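Local coordinates for TolA protein (Pseudomonas aeruginosa, PDB 1LR0) that forms part of the Tol-Pal system, which probably helps the outer membrane invaginate during cell division and keeps it intact, at residues L30-W42 with A87-L100. Numbering follows the deposited sequence.
Sequences LDDLIVNLVSQQW and AVRNVGRIPEMQQL
Apolar packing joins L30-W42, the last turns of the long helix 4-41 and the residue after it, to A87-L100, which runs from the end of helix 78-91 through a turn at G92 into a 3-10 segment; no direct hydrogen bond links the two. The short helical axes cross at 103° and come within 8.0 Å. V38 sits at this crossing: its CG1 lies 3.6 Å from CB of A87, while its CG2 meets CG2 of V88 and CG2 of V91. The preceding residue, L37, sets its CB against both methyls of V91, and the L37 and I94 side chains slide past each other in opposite directions, with L37 CD1 4.0 Å from I94 CG1. The I34 and I94 side chains cross at about a right angle, I34 CG1 lying 3.8 Å from I94 CD1. In this periplasmic C-terminal domain of TolA, which belongs to the TonB C-terminal family, the two helices pack with a three-stranded antiparallel sheet: F116 of strand 111-116 touches both V38 and V88. Farther along, the bent side chain of selenomethionine M97 brings CE between I34 CD1 (3.9 Å) and L30 CD2. The other L30 methyl, CD1, meets L100 CD2 tip to tip at 3.9 Å. L33 lays CD2 against the aliphatic part of E96, 3.4 Å from CG. At the far end, Q41 bends at chi2 (-73°) and rests its amide by N90, with OE1 3.5 Å from N90 CB. A water donates to Q41 O and accepts from N90 ND2, a polar bridge at the margin of the apolar packing.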
loop_
_atom_site.group_PDB
_atom_site.type_symbol
_atom_site.label_atom_id
_atom_site.label_comp_id
_atom_site.label_asym_id
_atom_site.label_seq_id
_atom_site.Cartn_x
_atom_site.Cartn_y
_atom_site.Cartn_z
ATOM N N LEU A 30 -0.830 0.463 7.252
ATOM C CA LEU A 30 -0.908 -0.606 6.260
ATOM C C LEU A 30 -0.023 -0.375 4.992
ATOM O O LEU A 30 0.508 -1.334 4.445
ATOM C CB LEU A 30 -2.366 -0.838 5.874
ATOM C CG LEU A 30 -3.127 -1.594 6.964
ATOM C CD1 LEU A 30 -4.635 -1.404 6.755
ATOM C CD2 LEU A 30 -2.703 -3.124 7.052
ATOM N N ASP A 31 0.109 0.858 4.533
ATOM C CA ASP A 31 0.928 1.193 3.389
ATOM C C ASP A 31 2.389 0.973 3.777
ATOM O O ASP A 31 3.160 0.487 2.944
ATOM C CB ASP A 31 0.718 2.613 2.832
ATOM C CG ASP A 31 -0.633 2.760 2.102
ATOM O OD1 ASP A 31 -1.356 1.719 1.903
ATOM O OD2 ASP A 31 -1.034 3.868 1.696
ATOM N N ASP A 32 2.725 1.286 5.022
ATOM C CA ASP A 32 4.054 1.015 5.542
ATOM C C ASP A 32 4.345 -0.499 5.517
ATOM O O ASP A 32 5.445 -0.904 5.090
ATOM C CB ASP A 32 4.254 1.487 6.953
ATOM C CG ASP A 32 4.420 2.964 7.085
ATOM O OD1 ASP A 32 4.729 3.628 6.070
ATOM O OD2 ASP A 32 4.278 3.500 8.266
ATOM N N LEU A 33 3.380 -1.287 5.983
ATOM C CA LEU A 33 3.514 -2.733 5.948
ATOM C C LEU A 33 3.739 -3.196 4.502
ATOM O O LEU A 33 4.646 -3.940 4.230
ATOM C CB LEU A 33 2.354 -3.414 6.668
ATOM C CG LEU A 33 2.297 -4.952 6.645
ATOM C CD1 LEU A 33 3.379 -5.416 7.514
ATOM C CD2 LEU A 33 0.979 -5.437 7.125
ATOM N N ILE A 34 2.964 -2.713 3.555
ATOM C CA ILE A 34 3.148 -3.163 2.189
ATOM C C ILE A 34 4.560 -2.844 1.736
ATOM O O ILE A 34 5.309 -3.681 1.216
ATOM C CB ILE A 34 2.145 -2.484 1.299
ATOM C CG1 ILE A 34 0.734 -3.003 1.572
ATOM C CG2 ILE A 34 2.494 -2.659 -0.156
ATOM C CD1 ILE A 34 -0.325 -2.197 0.830
ATOM N N VAL A 35 4.956 -1.624 2.024
ATOM C CA VAL A 35 6.254 -1.179 1.580
ATOM C C VAL A 35 7.345 -2.035 2.234
ATOM O O VAL A 35 8.262 -2.515 1.543
ATOM C CB VAL A 35 6.449 0.380 1.829
ATOM C CG1 VAL A 35 7.894 0.694 1.663
ATOM C CG2 VAL A 35 5.650 1.181 0.744
ATOM N N ASN A 36 7.237 -2.297 3.528
ATOM C CA ASN A 36 8.278 -3.084 4.170
ATOM C C ASN A 36 8.325 -4.512 3.619
ATOM O O ASN A 36 9.391 -5.068 3.387
ATOM C CB ASN A 36 8.113 -3.102 5.672
ATOM C CG ASN A 36 8.645 -1.744 6.364
ATOM O OD1 ASN A 36 9.514 -1.810 7.189
ATOM N ND2 ASN A 36 8.184 -0.590 5.920
ATOM N N LEU A 37 7.150 -5.087 3.395
ATOM C CA LEU A 37 7.109 -6.511 2.931
ATOM C C LEU A 37 7.657 -6.655 1.529
ATOM O O LEU A 37 8.429 -7.593 1.226
ATOM C CB LEU A 37 5.682 -7.066 3.037
ATOM C CG LEU A 37 5.128 -7.152 4.468
ATOM C CD1 LEU A 37 3.627 -7.653 4.391
ATOM C CD2 LEU A 37 5.965 -8.092 5.207
ATOM N N VAL A 38 7.328 -5.682 0.668
ATOM C CA VAL A 38 7.844 -5.633 -0.703
ATOM C C VAL A 38 9.344 -5.380 -0.647
ATOM O O VAL A 38 10.094 -5.993 -1.346
ATOM C CB VAL A 38 7.153 -4.588 -1.518
ATOM C CG1 VAL A 38 7.776 -4.416 -2.880
ATOM C CG2 VAL A 38 5.647 -4.859 -1.631
ATOM N N SER A 39 9.796 -4.551 0.258
ATOM C CA SER A 39 11.220 -4.285 0.328
ATOM C C SER A 39 11.976 -5.567 0.682
ATOM O O SER A 39 13.058 -5.850 0.186
ATOM C CB SER A 39 11.499 -3.225 1.429
ATOM O OG SER A 39 10.940 -1.951 1.098
ATOM N N GLN A 40 11.425 -6.355 1.582
ATOM C CA GLN A 40 12.080 -7.567 1.977
ATOM C C GLN A 40 12.177 -8.550 0.878
ATOM O O GLN A 40 13.180 -9.271 0.763
ATOM C CB GLN A 40 11.230 -8.260 3.027
ATOM C CG GLN A 40 11.519 -7.831 4.394
ATOM C CD GLN A 40 10.331 -8.099 5.312
ATOM O OE1 GLN A 40 10.094 -7.278 6.191
ATOM N NE2 GLN A 40 9.620 -9.239 5.128
ATOM N N GLN A 41 11.187 -8.559 0.030
ATOM C CA GLN A 41 11.289 -9.423 -1.109
ATOM C C GLN A 41 12.139 -8.959 -2.324
ATOM O O GLN A 41 12.542 -9.734 -3.203
ATOM C CB GLN A 41 9.963 -9.703 -1.714
ATOM C CG GLN A 41 9.036 -10.453 -0.729
ATOM C CD GLN A 41 9.459 -11.962 -0.518
ATOM O OE1 GLN A 41 10.082 -12.567 -1.373
ATOM N NE2 GLN A 41 9.124 -12.507 0.593
ATOM N N TRP A 42 12.382 -7.676 -2.370
ATOM C CA TRP A 42 12.967 -7.081 -3.562
ATOM C C TRP A 42 14.372 -7.578 -3.855
ATOM O O TRP A 42 15.256 -7.610 -2.995
ATOM C CB TRP A 42 12.987 -5.546 -3.351
ATOM C CG TRP A 42 13.447 -4.725 -4.504
ATOM C CD1 TRP A 42 12.878 -4.669 -5.761
ATOM C CD2 TRP A 42 14.482 -3.721 -4.489
ATOM N NE1 TRP A 42 13.558 -3.761 -6.529
ATOM C CE2 TRP A 42 14.531 -3.160 -5.778
ATOM C CE3 TRP A 42 15.391 -3.270 -3.523
ATOM C CZ2 TRP A 42 15.376 -2.093 -6.106
ATOM C CZ3 TRP A 42 16.270 -2.242 -3.855
ATOM C CH2 TRP A 42 16.258 -1.684 -5.135
ATOM N N ALA A 87 8.524 -8.356 -6.731
ATOM C CA ALA A 87 8.621 -8.280 -5.299
ATOM C C ALA A 87 7.212 -8.269 -4.674
ATOM O O ALA A 87 6.991 -8.939 -3.635
ATOM C CB ALA A 87 9.449 -7.007 -4.794
ATOM N N VAL A 88 6.289 -7.519 -5.274
ATOM C CA VAL A 88 4.960 -7.501 -4.758
ATOM C C VAL A 88 4.404 -8.953 -4.751
ATOM O O VAL A 88 3.793 -9.360 -3.793
ATOM C CB VAL A 88 3.982 -6.584 -5.543
ATOM C CG1 VAL A 88 2.508 -6.724 -5.068
ATOM C CG2 VAL A 88 4.450 -5.067 -5.274
ATOM N N ARG A 89 4.412 -9.547 -5.934
ATOM C CA ARG A 89 3.842 -10.954 -6.055
ATOM C C ARG A 89 4.500 -11.911 -5.033
ATOM O O ARG A 89 3.864 -12.790 -4.405
ATOM C CB ARG A 89 3.950 -11.477 -7.472
ATOM C CG ARG A 89 3.354 -10.656 -8.542
ATOM C CD ARG A 89 1.900 -10.487 -8.295
ATOM N NE ARG A 89 1.196 -11.790 -8.271
ATOM C CZ ARG A 89 0.644 -12.365 -9.319
ATOM N NH1 ARG A 89 0.612 -11.800 -10.530
ATOM N NH2 ARG A 89 0.080 -13.519 -9.111
ATOM N N ASN A 90 5.792 -11.758 -4.798
ATOM C CA ASN A 90 6.472 -12.584 -3.914
ATOM C C ASN A 90 6.085 -12.418 -2.440
ATOM O O ASN A 90 6.381 -13.282 -1.607
ATOM C CB ASN A 90 7.944 -12.390 -4.160
ATOM C CG ASN A 90 8.440 -13.120 -5.360
ATOM O OD1 ASN A 90 7.900 -14.144 -5.736
ATOM N ND2 ASN A 90 9.507 -12.603 -5.959
ATOM N N VAL A 91 5.454 -11.315 -2.086
ATOM C CA VAL A 91 5.052 -11.153 -0.730
ATOM C C VAL A 91 3.973 -12.177 -0.431
ATOM O O VAL A 91 3.898 -12.662 0.693
ATOM C CB VAL A 91 4.460 -9.803 -0.518
ATOM C CG1 VAL A 91 3.703 -9.705 0.711
ATOM C CG2 VAL A 91 5.532 -8.690 -0.617
ATOM N N GLY A 92 3.162 -12.485 -1.446
ATOM C CA GLY A 92 2.212 -13.606 -1.370
ATOM C C GLY A 92 0.854 -13.245 -0.770
ATOM O O GLY A 92 -0.173 -13.271 -1.400
ATOM N N ARG A 93 0.936 -12.786 0.463
ATOM C CA ARG A 93 -0.223 -12.426 1.300
ATOM C C ARG A 93 0.039 -11.427 2.399
ATOM O O ARG A 93 1.051 -11.482 3.048
ATOM C CB ARG A 93 -0.846 -13.677 1.942
ATOM C CG ARG A 93 0.103 -14.584 2.738
ATOM C CD ARG A 93 -0.515 -15.921 3.194
ATOM N NE ARG A 93 -1.665 -15.795 4.030
ATOM C CZ ARG A 93 -1.618 -15.821 5.341
ATOM N NH1 ARG A 93 -0.477 -15.940 5.949
ATOM N NH2 ARG A 93 -2.717 -15.778 6.050
ATOM N N ILE A 94 -0.973 -10.658 2.699
ATOM C CA ILE A 94 -0.936 -9.681 3.753
ATOM C C ILE A 94 -2.184 -9.873 4.606
ATOM O O ILE A 94 -3.109 -9.048 4.421
ATOM C CB ILE A 94 -0.835 -8.229 3.138
ATOM C CG1 ILE A 94 0.364 -8.206 2.181
ATOM C CG2 ILE A 94 -0.577 -7.302 4.250
ATOM C CD1 ILE A 94 0.652 -6.849 1.561
ATOM N N PRO A 95 -2.235 -10.933 5.453
ATOM C CA PRO A 95 -3.454 -11.266 6.260
ATOM C C PRO A 95 -3.869 -10.128 7.227
ATOM O O PRO A 95 -4.977 -10.021 7.771
ATOM C CB PRO A 95 -3.038 -12.542 6.989
ATOM C CG PRO A 95 -1.505 -12.596 6.848
ATOM C CD PRO A 95 -1.164 -11.936 5.566
ATOM N N GLU A 96 -2.907 -9.234 7.453
ATOM C CA GLU A 96 -3.153 -8.000 8.179
ATOM C C GLU A 96 -4.314 -7.280 7.570
ATOM O O GLU A 96 -5.073 -6.577 8.288
ATOM C CB GLU A 96 -1.887 -7.086 8.272
ATOM C CG GLU A 96 -0.740 -7.694 9.070
ATOM C CD GLU A 96 0.176 -8.698 8.315
ATOM O OE1 GLU A 96 -0.139 -9.111 7.177
ATOM O OE2 GLU A 96 1.231 -9.051 8.879
HETATM N N MSE A 97 -4.611 -7.479 6.280
HETATM C CA MSE A 97 -5.712 -6.788 5.753
HETATM C C MSE A 97 -6.996 -7.228 6.390
HETATM O O MSE A 97 -7.983 -6.528 6.285
HETATM C CB MSE A 97 -5.849 -6.997 4.289
HETATM C CG MSE A 97 -4.687 -6.528 3.519
HETATM SE SE MSE A 97 -4.797 -4.489 3.418
HETATM C CE MSE A 97 -2.764 -4.156 3.213
ATOM N N GLN A 98 -6.995 -8.351 7.080
ATOM C CA GLN A 98 -8.279 -8.869 7.573
ATOM C C GLN A 98 -8.782 -8.025 8.718
ATOM O O GLN A 98 -9.869 -8.236 9.201
ATOM C CB GLN A 98 -8.153 -10.303 8.031
ATOM C CG GLN A 98 -7.945 -11.344 6.910
ATOM C CD GLN A 98 -7.569 -12.698 7.440
ATOM O OE1 GLN A 98 -7.973 -13.070 8.541
ATOM N NE2 GLN A 98 -6.796 -13.450 6.663
ATOM N N GLN A 99 -7.998 -7.067 9.166
ATOM C CA GLN A 99 -8.368 -6.178 10.255
ATOM C C GLN A 99 -9.281 -5.057 9.832
ATOM O O GLN A 99 -9.858 -4.359 10.670
ATOM C CB GLN A 99 -7.111 -5.558 10.767
ATOM C CG GLN A 99 -6.159 -6.669 11.332
ATOM C CD GLN A 99 -4.812 -6.132 11.879
ATOM O OE1 GLN A 99 -3.986 -6.913 12.432
ATOM N NE2 GLN A 99 -4.582 -4.813 11.711
ATOM N N LEU A 100 -9.432 -4.890 8.537
ATOM C CA LEU A 100 -10.300 -3.879 8.017
ATOM C C LEU A 100 -11.753 -4.395 7.927
ATOM O O LEU A 100 -11.974 -5.511 7.522
ATOM C CB LEU A 100 -9.884 -3.531 6.606
ATOM C CG LEU A 100 -8.489 -2.922 6.470
ATOM C CD1 LEU A 100 -8.228 -2.724 5.067
ATOM C CD2 LEU A 100 -8.488 -1.597 7.180
HETATM O O HOH W 1 11.367 -10.457 -5.762
#